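Local coordinates for CELL division protein FTSZ (Haloferax volcanii, PDB 4B46) that controls archaeal cell shape as a GTP-binding, tubulin-like cytoskeletal protein and is essential for forming the rod-shaped cells needed for efficient swimming, at residues A[164-169]-A[226-231]; A[285-290]-A[347-352]; A[66-71]-A[109-114]. All coordinates share one frame; numbering follows the deposited sequence.

From the N terminus, contact 3 closes first: it brings loop 66-71 against the start of helix 111-126, enclosing helices 72-81 and 83-90 and strand 100-106. Contact 1 follows, joining strand 163-168 to strand 228-237 after the excursion through helices 179-198 and 216-223. Contact 2 closes last, round strands 294-301, 326-333 and 339-347 and helix 308-322. The three loops lie in series; none nests in or crosses another. Contact 1 joins the GTPase and C-terminal domains within one sheet; contact 2, which touches it, fastens two loops of the C-terminal domain. Contacts 1 and 3 are not in touch, but both reach GDP, at guanine and phosphate.

Contact 1: A[164-169]-A[226-231]; sequences LLVFDN and GGVSTV. With GDP (guanosine-5'-diphosphate), chain B.
V166 meets the opposing strand at both S229 and V228, and its branches can be followed outward. Its CB lies 4.0 Å from S229 O, the carbonyl that also takes the amide hydrogen of V166 N at 3.1 Å. From CB, CG1 is anti to the backbone N (chi1 177°) and lies farther from the partner strand, leaving CG2 to meet V228 CG1 at 3.7 Å. The other face carries a second apolar touch, L165 CD1 against S229 CB at 3.8 Å, while S229 OG is hydrogen-bonded to N163.

The backbones pair as parallel strands. L164 N donates to G227 O at 2.9 Å, and S229 N donates to L164 O. The short strand axes diverge by 47°, and the pairing is confined to the first residues. It joins the nucleotide-binding domain of this tubulin-family fold to strand 228-237 of the C-terminal domain. Just past the end of the first strand comes N169, a GTP-binding residue: its carboxamide reads the guanine edge with two bonds, ND2 giving its hydrogen to GDP N3 at 3.0 Å and OD1 accepting from GDP N2 at 3.2 Å.

Strand 131-137 flanks 163-168 on its other edge, and strand 339-347 runs beside 228-237. Helix 179-198 packs on F167 and N169 through I186.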
loop_
_atom_site.group_PDB
_atom_site.type_symbol
_atom_site.label_atom_id
_atom_site.label_comp_id
_atom_site.label_asym_id
_atom_site.label_seq_id
_atom_site.Cartn_x
_atom_site.Cartn_y
_atom_site.Cartn_z
ATOM N N LEU A 164 0.477 4.730 -7.322
ATOM C CA LEU A 164 -0.509 3.885 -6.679
ATOM C C LEU A 164 0.069 2.494 -6.461
ATOM O O LEU A 164 0.248 1.738 -7.405
ATOM C CB LEU A 164 -1.793 3.819 -7.511
ATOM C CG LEU A 164 -2.858 2.900 -6.910
ATOM C CD1 LEU A 164 -3.280 3.411 -5.527
ATOM C CD2 LEU A 164 -4.054 2.782 -7.851
ATOM N N LEU A 165 0.402 2.192 -5.212
ATOM C CA LEU A 165 0.822 0.860 -4.819
ATOM C C LEU A 165 -0.440 0.016 -4.732
ATOM O O LEU A 165 -1.439 0.457 -4.164
ATOM C CB LEU A 165 1.490 0.878 -3.434
ATOM C CG LEU A 165 2.780 1.660 -3.081
ATOM C CD1 LEU A 165 4.020 0.981 -3.622
ATOM C CD2 LEU A 165 2.770 3.117 -3.502
ATOM N N VAL A 166 -0.394 -1.196 -5.275
ATOM C CA VAL A 166 -1.597 -2.033 -5.339
ATOM C C VAL A 166 -1.397 -3.374 -4.633
ATOM O O VAL A 166 -0.350 -4.021 -4.769
ATOM C CB VAL A 166 -2.038 -2.260 -6.805
ATOM C CG1 VAL A 166 -3.262 -3.209 -6.900
ATOM C CG2 VAL A 166 -2.326 -0.931 -7.487
ATOM N N PHE A 167 -2.406 -3.772 -3.866
ATOM C CA PHE A 167 -2.499 -5.122 -3.331
ATOM C C PHE A 167 -3.825 -5.715 -3.804
ATOM O O PHE A 167 -4.888 -5.132 -3.576
ATOM C CB PHE A 167 -2.409 -5.125 -1.799
ATOM C CG PHE A 167 -2.348 -6.506 -1.206
ATOM C CD1 PHE A 167 -3.512 -7.218 -0.951
ATOM C CD2 PHE A 167 -1.122 -7.096 -0.920
ATOM C CE1 PHE A 167 -3.461 -8.498 -0.415
ATOM C CE2 PHE A 167 -1.056 -8.376 -0.387
ATOM C CZ PHE A 167 -2.231 -9.078 -0.134
ATOM N N ASP A 168 -3.766 -6.866 -4.470
ATOM C CA ASP A 168 -4.969 -7.480 -5.036
ATOM C C ASP A 168 -5.472 -8.626 -4.149
ATOM O O ASP A 168 -4.874 -9.703 -4.132
ATOM C CB ASP A 168 -4.652 -7.984 -6.456
ATOM C CG ASP A 168 -5.894 -8.414 -7.235
ATOM O OD1 ASP A 168 -7.010 -8.456 -6.664
ATOM O OD2 ASP A 168 -5.750 -8.705 -8.442
ATOM N N ASN A 169 -6.566 -8.406 -3.415
ATOM C CA ASN A 169 -7.155 -9.487 -2.612
ATOM C C ASN A 169 -7.422 -10.750 -3.418
ATOM O O ASN A 169 -7.367 -11.852 -2.882
ATOM C CB ASN A 169 -8.477 -9.064 -1.961
ATOM C CG ASN A 169 -8.283 -8.158 -0.757
ATOM O OD1 ASN A 169 -7.166 -7.987 -0.252
ATOM N ND2 ASN A 169 -9.381 -7.578 -0.285
ATOM N N GLY A 226 5.484 7.512 -11.457
ATOM C CA GLY A 226 4.035 7.415 -11.365
ATOM C C GLY A 226 3.458 6.100 -11.862
ATOM O O GLY A 226 4.189 5.158 -12.175
ATOM N N GLY A 227 2.134 6.033 -11.934
ATOM C CA GLY A 227 1.466 4.831 -12.393
ATOM C C GLY A 227 1.230 3.859 -11.260
ATOM O O GLY A 227 0.961 4.264 -10.138
ATOM N N VAL A 228 1.360 2.570 -11.558
ATOM C CA VAL A 228 1.037 1.505 -10.617
ATOM C C VAL A 228 2.303 0.798 -10.145
ATOM O O VAL A 228 3.202 0.540 -10.945
ATOM C CB VAL A 228 0.110 0.472 -11.303
ATOM C CG1 VAL A 228 -0.100 -0.739 -10.420
ATOM C CG2 VAL A 228 -1.224 1.112 -11.662
ATOM N N SER A 229 2.375 0.477 -8.855
ATOM C CA SER A 229 3.489 -0.315 -8.337
ATOM C C SER A 229 3.040 -1.620 -7.705
ATOM O O SER A 229 1.915 -1.741 -7.231
ATOM C CB SER A 229 4.318 0.475 -7.327
ATOM O OG SER A 229 4.856 1.626 -7.935
ATOM N N THR A 230 3.946 -2.590 -7.691
ATOM C CA THR A 230 3.683 -3.899 -7.103
ATOM C C THR A 230 4.886 -4.286 -6.248
ATOM O O THR A 230 6.009 -3.826 -6.489
ATOM C CB THR A 230 3.401 -4.966 -8.198
ATOM O OG1 THR A 230 3.003 -6.215 -7.598
ATOM C CG2 THR A 230 4.632 -5.196 -9.098
ATOM N N VAL A 231 4.659 -5.122 -5.240
ATOM C CA VAL A 231 5.743 -5.523 -4.353
ATOM C C VAL A 231 5.941 -7.040 -4.289
ATOM O O VAL A 231 4.986 -7.792 -4.102
ATOM C CB VAL A 231 5.541 -4.937 -2.929
ATOM C CG1 VAL A 231 6.472 -5.584 -1.930
ATOM C CG2 VAL A 231 5.758 -3.423 -2.953
HETATM P PB GDP B . -16.039 0.903 2.513
HETATM O O1B GDP B . -17.382 1.313 1.980
HETATM O O2B GDP B . -15.928 1.099 4.008
HETATM O O3B GDP B . -14.985 1.685 1.773
HETATM O O3A GDP B . -15.941 -0.654 2.159
HETATM P PA GDP B . -14.937 -1.678 2.865
HETATM O O1A GDP B . -13.628 -1.044 3.191
HETATM O O2A GDP B . -15.604 -2.301 4.060
HETATM O "O5'" GDP B . -14.792 -2.788 1.701
HETATM C "C5'" GDP B . -14.221 -2.372 0.459
HETATM C "C4'" GDP B . -13.419 -3.516 -0.133
HETATM O "O4'" GDP B . -12.270 -3.762 0.661
HETATM C "C3'" GDP B . -14.171 -4.831 -0.075
HETATM O "O3'" GDP B . -14.934 -4.952 -1.268
HETATM C "C2'" GDP B . -13.080 -5.886 0.030
HETATM O "O2'" GDP B . -12.527 -6.164 -1.258
HETATM C "C1'" GDP B . -11.967 -5.173 0.735
HETATM N N9 GDP B . -11.843 -5.387 2.183
HETATM C C8 GDP B . -12.785 -5.188 3.128
HETATM N N7 GDP B . -12.265 -5.405 4.365
HETATM C C5 GDP B . -10.953 -5.712 4.204
HETATM C C6 GDP B . -9.805 -6.032 5.078
HETATM O O6 GDP B . -9.922 -6.078 6.331
HETATM N N1 GDP B . -8.632 -6.284 4.483
HETATM C C2 GDP B . -8.457 -6.253 3.149
HETATM N N2 GDP B . -7.233 -6.536 2.644
HETATM N N3 GDP B . -9.457 -5.959 2.288
HETATM C C4 GDP B . -10.690 -5.684 2.760
#

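Contact 2: A[285-290]-A[347-352]; sequences LPCEIE and SGVTNV
T350 O is gripped by two water molecules, each donating to it and each tied also to segment 285-290. The first accepts from E288 N at 2.9 Å; the second donates to E290 O at 3.1 Å as well. Both loops belong to the tubulin-like C-terminal domain: 285-290 lies between helix 265-280 and strand 294-301. Segment 347-352 leads from the end of strand 339-347 to helix 353-366, with V352 in the N-cap position.

No direct hydrogen bond joins the two segments, so water carries the polar part. A third molecule donates to E288 O at 2.8 Å and takes only a weak bond from T350 N. A fourth spans the side chains, donating to E288 OE1 and accepting from N351 ND2 at 2.9 Å; the other end of that amide, OD1, is held by K356 of the following helix. With E288, T350 and N351 exposed, this is the solvent side of the contact.

The inner side is apolar, with L285, V349 and V352 buried. C287 points toward the other loop, with SG swung between its own backbone N and carbonyl carbon (chi1 62°), which puts the sulfur 4.0 Å from V349 CG1. V352 sets both methyls against the CB of the same cysteine, CG2 coming to 3.9 Å. Its CG1, anti to the backbone N (chi1 -176°), also reaches back along the first loop and meets L285 CD2 at 4.0 Å, the two side chains lying at a slant. V228 and T230 of strand 228-237 back this layer, touching L285 and C287. The closest direct approach between the loops is V352 CG1, lying 3.5 Å from P286 O.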
loop_
_atom_site.group_PDB
_atom_site.type_symbol
_atom_site.label_atom_id
_atom_site.label_comp_id
_atom_site.label_asym_id
_atom_site.label_seq_id
_atom_site.Cartn_x
_atom_site.Cartn_y
_atom_site.Cartn_z
ATOM N N LEU A 285 0.437 -7.176 -6.439
ATOM C CA LEU A 285 -0.327 -7.180 -7.684
ATOM C C LEU A 285 0.376 -8.062 -8.710
ATOM O O LEU A 285 1.443 -7.710 -9.193
ATOM C CB LEU A 285 -0.477 -5.758 -8.254
ATOM C CG LEU A 285 -1.092 -5.664 -9.664
ATOM C CD1 LEU A 285 -2.558 -6.166 -9.707
ATOM C CD2 LEU A 285 -0.994 -4.241 -10.207
ATOM N N PRO A 286 -0.216 -9.221 -9.048
ATOM C CA PRO A 286 0.437 -10.093 -10.035
ATOM C C PRO A 286 0.588 -9.409 -11.391
ATOM O O PRO A 286 -0.302 -8.663 -11.822
ATOM C CB PRO A 286 -0.515 -11.296 -10.137
ATOM C CG PRO A 286 -1.212 -11.324 -8.838
ATOM C CD PRO A 286 -1.386 -9.862 -8.430
ATOM N N CYS A 287 1.729 -9.641 -12.031
ATOM C CA CYS A 287 2.028 -9.090 -13.346
ATOM C C CYS A 287 3.326 -9.703 -13.847
ATOM O O CYS A 287 4.004 -10.419 -13.116
ATOM C CB CYS A 287 2.167 -7.563 -13.278
ATOM S SG CYS A 287 3.505 -6.956 -12.214
ATOM N N GLU A 288 3.677 -9.439 -15.095
ATOM C CA GLU A 288 5.003 -9.797 -15.565
ATOM C C GLU A 288 5.923 -8.661 -15.152
ATOM O O GLU A 288 5.570 -7.499 -15.304
ATOM C CB GLU A 288 5.011 -9.998 -17.073
ATOM C CG GLU A 288 4.407 -11.342 -17.477
ATOM C CD GLU A 288 4.131 -11.447 -18.958
ATOM O OE1 GLU A 288 3.097 -10.904 -19.411
ATOM O OE2 GLU A 288 4.940 -12.091 -19.661
ATOM N N ILE A 289 7.075 -8.999 -14.587
ATOM C CA ILE A 289 7.959 -7.988 -14.020
ATOM C C ILE A 289 8.809 -7.341 -15.108
ATOM O O ILE A 289 9.372 -6.268 -14.909
ATOM C CB ILE A 289 8.837 -8.566 -12.879
ATOM C CG1 ILE A 289 9.859 -9.562 -13.425
ATOM C CG2 ILE A 289 7.951 -9.222 -11.813
ATOM C CD1 ILE A 289 10.750 -10.167 -12.355
ATOM N N GLU A 290 8.887 -7.992 -16.263
ATOM C CA GLU A 290 9.554 -7.401 -17.415
ATOM C C GLU A 290 8.830 -6.104 -17.804
ATOM O O GLU A 290 7.601 -6.041 -17.821
ATOM C CB GLU A 290 9.582 -8.390 -18.582
ATOM C CG GLU A 290 10.357 -7.909 -19.799
ATOM C CD GLU A 290 11.861 -7.885 -19.578
ATOM O OE1 GLU A 290 12.363 -8.689 -18.762
ATOM O OE2 GLU A 290 12.543 -7.062 -20.227
ATOM N N SER A 347 8.016 -0.259 -9.816
ATOM C CA SER A 347 7.151 0.876 -10.064
ATOM C C SER A 347 6.975 1.060 -11.555
ATOM O O SER A 347 7.909 0.857 -12.312
ATOM C CB SER A 347 7.726 2.136 -9.409
ATOM O OG SER A 347 7.169 3.316 -9.976
ATOM N N GLY A 348 5.767 1.422 -11.976
ATOM C CA GLY A 348 5.522 1.681 -13.382
ATOM C C GLY A 348 5.325 0.404 -14.180
ATOM O O GLY A 348 5.750 0.303 -15.336
ATOM N N VAL A 349 4.694 -0.590 -13.564
ATOM C CA VAL A 349 4.403 -1.829 -14.278
ATOM C C VAL A 349 3.313 -1.588 -15.318
ATOM O O VAL A 349 2.436 -0.744 -15.123
ATOM C CB VAL A 349 4.013 -2.977 -13.325
ATOM C CG1 VAL A 349 5.216 -3.392 -12.481
ATOM C CG2 VAL A 349 2.828 -2.577 -12.450
ATOM N N THR A 350 3.390 -2.315 -16.429
ATOM C CA THR A 350 2.476 -2.120 -17.550
ATOM C C THR A 350 1.996 -3.459 -18.119
ATOM O O THR A 350 2.538 -4.518 -17.785
ATOM C CB THR A 350 3.148 -1.335 -18.692
ATOM O OG1 THR A 350 4.362 -1.998 -19.069
ATOM C CG2 THR A 350 3.466 0.091 -18.261
ATOM N N ASN A 351 0.985 -3.393 -18.979
ATOM C CA ASN A 351 0.372 -4.581 -19.582
ATOM C C ASN A 351 -0.054 -5.583 -18.515
ATOM O O ASN A 351 0.101 -6.793 -18.677
ATOM C CB ASN A 351 1.311 -5.239 -20.604
ATOM C CG ASN A 351 0.582 -6.191 -21.543
ATOM O OD1 ASN A 351 -0.537 -5.916 -21.977
ATOM N ND2 ASN A 351 1.213 -7.322 -21.849
ATOM N N VAL A 352 -0.576 -5.057 -17.412
ATOM C CA VAL A 352 -1.011 -5.873 -16.293
ATOM C C VAL A 352 -2.430 -6.375 -16.577
ATOM O O VAL A 352 -3.360 -5.579 -16.703
ATOM C CB VAL A 352 -0.959 -5.062 -14.985
ATOM C CG1 VAL A 352 -1.315 -5.935 -13.807
ATOM C CG2 VAL A 352 0.451 -4.448 -14.803
HETATM O O HOH W 1 2.025 -7.532 -16.581
HETATM O O HOH W 2 5.532 -4.811 -15.910
HETATM O O HOH W 3 3.701 -8.144 -20.569
HETATM O O HOH W 4 4.843 -6.517 -19.034
#

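Contact 3: A[66-71]-A[109-114]; sequences HGVGAD and GGTGSG. With GDP (guanosine-5'-diphosphate), chain B.
V68 and T111 touch beside the phosphate end of the nucleotide pocket, methyl against hydroxyl. The valine points at the other segment with CG1 beside its backbone N and CG2 between N and the carbonyl carbon (chi1 -54°). That torsion lays CG2 over the peptide joining G110 to T111, 3.5 Å from G110 C, and brings it to 3.6 Å from T111 OG1. The threonine has OG1 beside its own backbone N (chi1 -66°), turned to the valine; the hydroxyl is hydrogen-bonded to S39 OG. A water bridges the pair, accepting from V68 N at 2.9 Å, lying 2.7 Å from T111 OG1 and donating to GDP O1B.

Segment 109-114 is part of the glycine-rich GGGTGSG signature of tubulin and FtsZ. Its amides grip the beta-phosphate: G110 N and T111 N converge on GDP O1B, the latter at 3.0 Å and nearly straight (168°), and G112 N donates to GDP O3B at 2.7 Å. The N-terminal end of helix 111-126 thus meets the anion and would be expected to stabilise its charge.

With no side chain at G110, the loop backbone comes close, A70 CA standing 4.0 Å from G110 CA. Here the loop makes a type II' turn from V68 to D71, closed by D71 N to V68 O at 3.1 Å. Its place is consistent with that of the loop which in tubulin and FtsZ lies by the terminal phosphate of the nucleotide.

D71 N-caps helix 72-81, its OD1 taking L74 N, and V68 packs on L74 and I78 of that helix. Helix 144-160 flanks the other part, with Y146 on A70 and N149 bonded to A70 O.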
loop_
_atom_site.group_PDB
_atom_site.type_symbol
_atom_site.label_atom_id
_atom_site.label_comp_id
_atom_site.label_asym_id
_atom_site.label_seq_id
_atom_site.Cartn_x
_atom_site.Cartn_y
_atom_site.Cartn_z
ATOM N N HIS A 66 -24.198 5.504 9.237
ATOM C CA HIS A 66 -24.528 4.153 8.804
ATOM C C HIS A 66 -23.800 3.691 7.556
ATOM O O HIS A 66 -24.118 2.630 7.009
ATOM C CB HIS A 66 -26.029 4.014 8.579
ATOM C CG HIS A 66 -26.819 3.949 9.841
ATOM N ND1 HIS A 66 -27.621 4.986 10.266
ATOM C CD2 HIS A 66 -26.930 2.978 10.776
ATOM C CE1 HIS A 66 -28.201 4.652 11.407
ATOM N NE2 HIS A 66 -27.797 3.440 11.739
ATOM N N GLY A 67 -22.834 4.476 7.096
ATOM C CA GLY A 67 -22.085 4.117 5.905
ATOM C C GLY A 67 -22.854 4.355 4.616
ATOM O O GLY A 67 -24.062 4.630 4.636
ATOM N N VAL A 68 -22.155 4.239 3.488
ATOM C CA VAL A 68 -22.774 4.411 2.181
ATOM C C VAL A 68 -22.918 3.074 1.470
ATOM O O VAL A 68 -23.267 3.026 0.288
ATOM C CB VAL A 68 -21.982 5.379 1.277
ATOM C CG1 VAL A 68 -21.752 6.728 1.982
ATOM C CG2 VAL A 68 -20.664 4.760 0.840
ATOM N N GLY A 69 -22.671 1.985 2.196
ATOM C CA GLY A 69 -22.712 0.666 1.593
ATOM C C GLY A 69 -21.645 0.612 0.511
ATOM O O GLY A 69 -20.494 0.963 0.754
ATOM N N ALA A 70 -22.039 0.220 -0.694
ATOM C CA ALA A 70 -21.095 0.112 -1.802
ATOM C C ALA A 70 -21.420 1.148 -2.868
ATOM O O ALA A 70 -21.157 0.945 -4.056
ATOM C CB ALA A 70 -21.138 -1.295 -2.393
ATOM N N ASP A 71 -21.990 2.265 -2.431
ATOM C CA ASP A 71 -22.328 3.355 -3.330
ATOM C C ASP A 71 -21.124 4.284 -3.348
ATOM O O ASP A 71 -21.026 5.209 -2.539
ATOM C CB ASP A 71 -23.560 4.089 -2.790
ATOM C CG ASP A 71 -24.104 5.135 -3.752
ATOM O OD1 ASP A 71 -23.369 5.577 -4.664
ATOM O OD2 ASP A 71 -25.282 5.526 -3.577
ATOM N N GLY A 109 -15.595 -1.041 -2.420
ATOM C CA GLY A 109 -16.743 -0.595 -1.637
ATOM C C GLY A 109 -17.267 0.789 -1.992
ATOM O O GLY A 109 -17.295 1.167 -3.154
ATOM N N GLY A 110 -17.699 1.550 -0.989
ATOM C CA GLY A 110 -18.276 2.858 -1.240
ATOM C C GLY A 110 -17.520 4.037 -0.637
ATOM O O GLY A 110 -17.242 5.018 -1.318
ATOM N N THR A 111 -17.207 3.946 0.649
ATOM C CA THR A 111 -16.606 5.060 1.367
ATOM C C THR A 111 -15.167 5.290 0.911
ATOM O O THR A 111 -14.814 6.386 0.460
ATOM C CB THR A 111 -16.671 4.820 2.883
ATOM O OG1 THR A 111 -18.040 4.840 3.291
ATOM C CG2 THR A 111 -15.937 5.906 3.650
ATOM N N GLY A 112 -14.351 4.246 1.007
ATOM C CA GLY A 112 -12.959 4.330 0.593
ATOM C C GLY A 112 -12.834 4.471 -0.912
ATOM O O GLY A 112 -12.074 5.289 -1.407
ATOM N N SER A 113 -13.599 3.660 -1.633
ATOM C CA SER A 113 -13.589 3.658 -3.089
ATOM C C SER A 113 -13.821 5.061 -3.666
ATOM O O SER A 113 -13.092 5.511 -4.556
ATOM C CB SER A 113 -14.666 2.686 -3.586
ATOM O OG SER A 113 -14.784 2.705 -4.993
ATOM N N GLY A 114 -14.845 5.748 -3.167
ATOM C CA GLY A 114 -15.139 7.091 -3.639
ATOM C C GLY A 114 -14.321 8.189 -2.975
ATOM O O GLY A 114 -13.979 9.183 -3.617
HETATM P PB GDP B . -16.039 0.903 2.513
HETATM O O1B GDP B . -17.382 1.313 1.980
HETATM O O2B GDP B . -15.928 1.099 4.008
HETATM O O3B GDP B . -14.985 1.685 1.773
HETATM O O3A GDP B . -15.941 -0.654 2.159
HETATM P PA GDP B . -14.937 -1.678 2.865
HETATM O O1A GDP B . -13.628 -1.044 3.191
HETATM O O2A GDP B . -15.604 -2.301 4.060
HETATM O "O5'" GDP B . -14.792 -2.788 1.701
HETATM C "C5'" GDP B . -14.221 -2.372 0.459
HETATM C "C4'" GDP B . -13.419 -3.516 -0.133
HETATM O "O4'" GDP B . -12.270 -3.762 0.661
HETATM C "C3'" GDP B . -14.171 -4.831 -0.075
HETATM O "O3'" GDP B . -14.934 -4.952 -1.268
HETATM C "C2'" GDP B . -13.080 -5.886 0.030
HETATM O "O2'" GDP B . -12.527 -6.164 -1.258
HETATM C "C1'" GDP B . -11.967 -5.173 0.735
HETATM N N9 GDP B . -11.843 -5.387 2.183
HETATM C C8 GDP B . -12.785 -5.188 3.128
HETATM N N7 GDP B . -12.265 -5.405 4.365
HETATM C C5 GDP B . -10.953 -5.712 4.204
HETATM C C6 GDP B . -9.805 -6.032 5.078
HETATM O O6 GDP B . -9.922 -6.078 6.331
HETATM N N1 GDP B . -8.632 -6.284 4.483
HETATM C C2 GDP B . -8.457 -6.253 3.149
HETATM N N2 GDP B . -7.233 -6.536 2.644
HETATM N N3 GDP B . -9.457 -5.959 2.288
HETATM C C4 GDP B . -10.690 -5.684 2.760
HETATM O O HOH W 5 -19.644 2.722 3.691
#